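Local coordinates for heat shock protein STI1 (Saccharomyces cerevisiae, PDB 3UPV), which links Hsp70 and Hsp90 as an adaptor co-chaperone, this TPR2B domain binding the C-terminal end of Hsp70, at residues A[29-34]-A[39-44]. Sequence-based numbering, arbitrary orientation.
Sequences EMIKRA and RGYSNR
Ile31 sits between two flat groups of helix 38-50, the Tyr41 ring and the Arg44 guanidinium. Its CG1 lies over one face of the ring, 4.0 Å from the centroid and 15° off the normal, which meets the geometry of a CH-pi contact; CG2 reaches toward the phenol end, 3.6 Å from Tyr41 CZ. With CG1 anti to the carbonyl carbon (chi1 -75°) and the chain extended beyond it, CD1 is carried over the centre of the Arg44 guanidinium, 3.4 Å from CZ. The guanidinium is held by Asp60, in a salt bridge with NE, and by Thr28 OG1, hydrogen-bonded to NH1. Tyr41 OH in turn bonds to Pro35 O in the interhelical turn; a leucine in place of Tyr41 would probably leave that carbonyl without this donor and Ile31 without its aromatic face. Met30 approaches Gly40 with an extended side chain, SD resting 3.7 Å from Gly40 CA, and crosses the Arg39 side chain at about a right angle, with Met30 CE 3.9 Å from Arg39 CB. A modelled CB on Gly40 would fall only 3.1 Å from Ile31 CG1, so its absence is consistent with the close approach of the local axes, 8.6 Å at 163°. Such antiparallel packing of neighbouring helices characterises TPR arrays, here the second helix of TPR 7 against the first of TPR 8, whose Asn43 ND2 hydrogen-bonds the bound peptide's backbone.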
loop_
_atom_site.group_PDB
_atom_site.type_symbol
_atom_site.label_atom_id
_atom_site.label_comp_id
_atom_site.label_asym_id
_atom_site.label_seq_id
_atom_site.Cartn_x
_atom_site.Cartn_y
_atom_site.Cartn_z
ATOM N N GLU A 29 2.341 1.720 -15.685
ATOM C CA GLU A 29 1.583 1.345 -16.842
ATOM C C GLU A 29 0.195 0.846 -16.456
ATOM O O GLU A 29 -0.768 1.217 -17.146
ATOM C CB GLU A 29 2.331 0.297 -17.690
ATOM C CG GLU A 29 1.470 -0.167 -18.882
ATOM C CD GLU A 29 2.125 -1.174 -19.862
ATOM O OE1 GLU A 29 3.172 -1.770 -19.580
ATOM O OE2 GLU A 29 1.473 -1.373 -21.020
ATOM N N MET A 30 0.084 -0.013 -15.408
ATOM C CA MET A 30 -1.227 -0.448 -14.896
ATOM C C MET A 30 -2.139 0.779 -14.600
ATOM O O MET A 30 -3.329 0.799 -14.912
ATOM C CB MET A 30 -1.066 -1.271 -13.636
ATOM C CG MET A 30 -2.404 -1.975 -13.181
ATOM S SD MET A 30 -2.051 -2.859 -11.693
ATOM C CE MET A 30 -3.790 -3.188 -11.260
ATOM N N ILE A 31 -1.541 1.779 -13.976
ATOM C CA ILE A 31 -2.231 3.005 -13.578
ATOM C C ILE A 31 -2.666 3.770 -14.847
ATOM O O ILE A 31 -3.823 4.208 -14.904
ATOM C CB ILE A 31 -1.379 3.964 -12.695
ATOM C CG1 ILE A 31 -1.287 3.378 -11.275
ATOM C CG2 ILE A 31 -2.066 5.370 -12.687
ATOM C CD1 ILE A 31 -0.277 4.030 -10.402
ATOM N N LYS A 32 -1.790 3.925 -15.854
ATOM C CA LYS A 32 -2.217 4.573 -17.088
ATOM C C LYS A 32 -3.403 3.827 -17.725
ATOM O O LYS A 32 -4.354 4.462 -18.240
ATOM C CB LYS A 32 -1.023 4.645 -18.050
ATOM C CG LYS A 32 -1.384 4.934 -19.506
ATOM C CD LYS A 32 -0.114 5.179 -20.337
ATOM C CE LYS A 32 -0.511 5.952 -21.585
ATOM N NZ LYS A 32 0.179 5.370 -22.777
ATOM N N ARG A 33 -3.330 2.506 -17.729
ATOM C CA ARG A 33 -4.346 1.654 -18.425
ATOM C C ARG A 33 -5.654 1.390 -17.681
ATOM O O ARG A 33 -6.675 1.110 -18.330
ATOM C CB ARG A 33 -3.741 0.323 -18.898
ATOM C CG ARG A 33 -2.470 0.520 -19.731
ATOM C CD ARG A 33 -2.589 1.023 -21.095
ATOM N NE ARG A 33 -1.528 0.389 -21.881
ATOM C CZ ARG A 33 -1.689 0.069 -23.144
ATOM N NH1 ARG A 33 -0.701 -0.499 -23.829
ATOM N NH2 ARG A 33 -2.851 0.343 -23.710
ATOM N N ALA A 34 -5.605 1.475 -16.347
ATOM C CA ALA A 34 -6.785 1.318 -15.502
ATOM C C ALA A 34 -6.715 2.338 -14.359
ATOM O O ALA A 34 -6.441 2.018 -13.260
ATOM C CB ALA A 34 -6.871 -0.116 -14.984
ATOM N N ARG A 39 -5.628 -0.931 -7.108
ATOM C CA ARG A 39 -4.502 -1.841 -6.914
ATOM C C ARG A 39 -3.243 -1.259 -7.538
ATOM O O ARG A 39 -2.140 -1.501 -7.028
ATOM C CB ARG A 39 -4.752 -3.217 -7.524
ATOM C CG ARG A 39 -5.931 -3.938 -6.888
ATOM C CD ARG A 39 -6.233 -5.264 -7.572
ATOM N NE ARG A 39 -6.604 -5.012 -8.971
ATOM C CZ ARG A 39 -6.770 -5.962 -9.889
ATOM N NH1 ARG A 39 -6.629 -7.262 -9.555
ATOM N NH2 ARG A 39 -7.132 -5.620 -11.131
ATOM N N GLY A 40 -3.372 -0.569 -8.664
ATOM C CA GLY A 40 -2.160 -0.048 -9.326
ATOM C C GLY A 40 -1.403 0.943 -8.444
ATOM O O GLY A 40 -0.142 0.943 -8.390
ATOM N N TYR A 41 -2.158 1.836 -7.798
ATOM C CA TYR A 41 -1.572 2.833 -6.884
ATOM C C TYR A 41 -0.952 2.152 -5.687
ATOM O O TYR A 41 0.217 2.436 -5.370
ATOM C CB TYR A 41 -2.661 3.825 -6.462
ATOM C CG TYR A 41 -3.233 4.544 -7.634
ATOM C CD1 TYR A 41 -4.463 4.134 -8.163
ATOM C CD2 TYR A 41 -2.526 5.562 -8.271
ATOM C CE1 TYR A 41 -5.010 4.714 -9.261
ATOM C CE2 TYR A 41 -3.131 6.248 -9.390
ATOM C CZ TYR A 41 -4.357 5.771 -9.901
ATOM O OH TYR A 41 -5.019 6.283 -11.005
ATOM N N SER A 42 -1.705 1.270 -5.033
ATOM C CA SER A 42 -1.187 0.567 -3.867
ATOM C C SER A 42 0.060 -0.205 -4.277
ATOM O O SER A 42 1.048 -0.229 -3.530
ATOM C CB SER A 42 -2.244 -0.362 -3.267
ATOM O OG SER A 42 -1.640 -1.206 -2.289
ATOM N N ASN A 43 0.014 -0.863 -5.460
ATOM C CA ASN A 43 1.122 -1.695 -5.894
ATOM C C ASN A 43 2.335 -0.817 -6.208
ATOM O O ASN A 43 3.458 -1.104 -5.749
ATOM C CB ASN A 43 0.756 -2.545 -7.121
ATOM C CG ASN A 43 -0.197 -3.721 -6.804
ATOM O OD1 ASN A 43 -0.419 -4.146 -5.653
ATOM N ND2 ASN A 43 -0.735 -4.278 -7.883
ATOM N N ARG A 44 2.133 0.309 -6.922
ATOM C CA ARG A 44 3.286 1.148 -7.147
ATOM C C ARG A 44 3.839 1.660 -5.817
ATOM O O ARG A 44 5.086 1.692 -5.649
ATOM C CB ARG A 44 2.872 2.344 -8.018
ATOM C CG ARG A 44 4.078 3.114 -8.483
ATOM C CD ARG A 44 3.818 4.166 -9.602
ATOM N NE ARG A 44 2.901 5.198 -9.190
ATOM C CZ ARG A 44 2.401 6.105 -10.011
ATOM N NH1 ARG A 44 2.700 6.084 -11.340
ATOM N NH2 ARG A 44 1.565 6.994 -9.513
#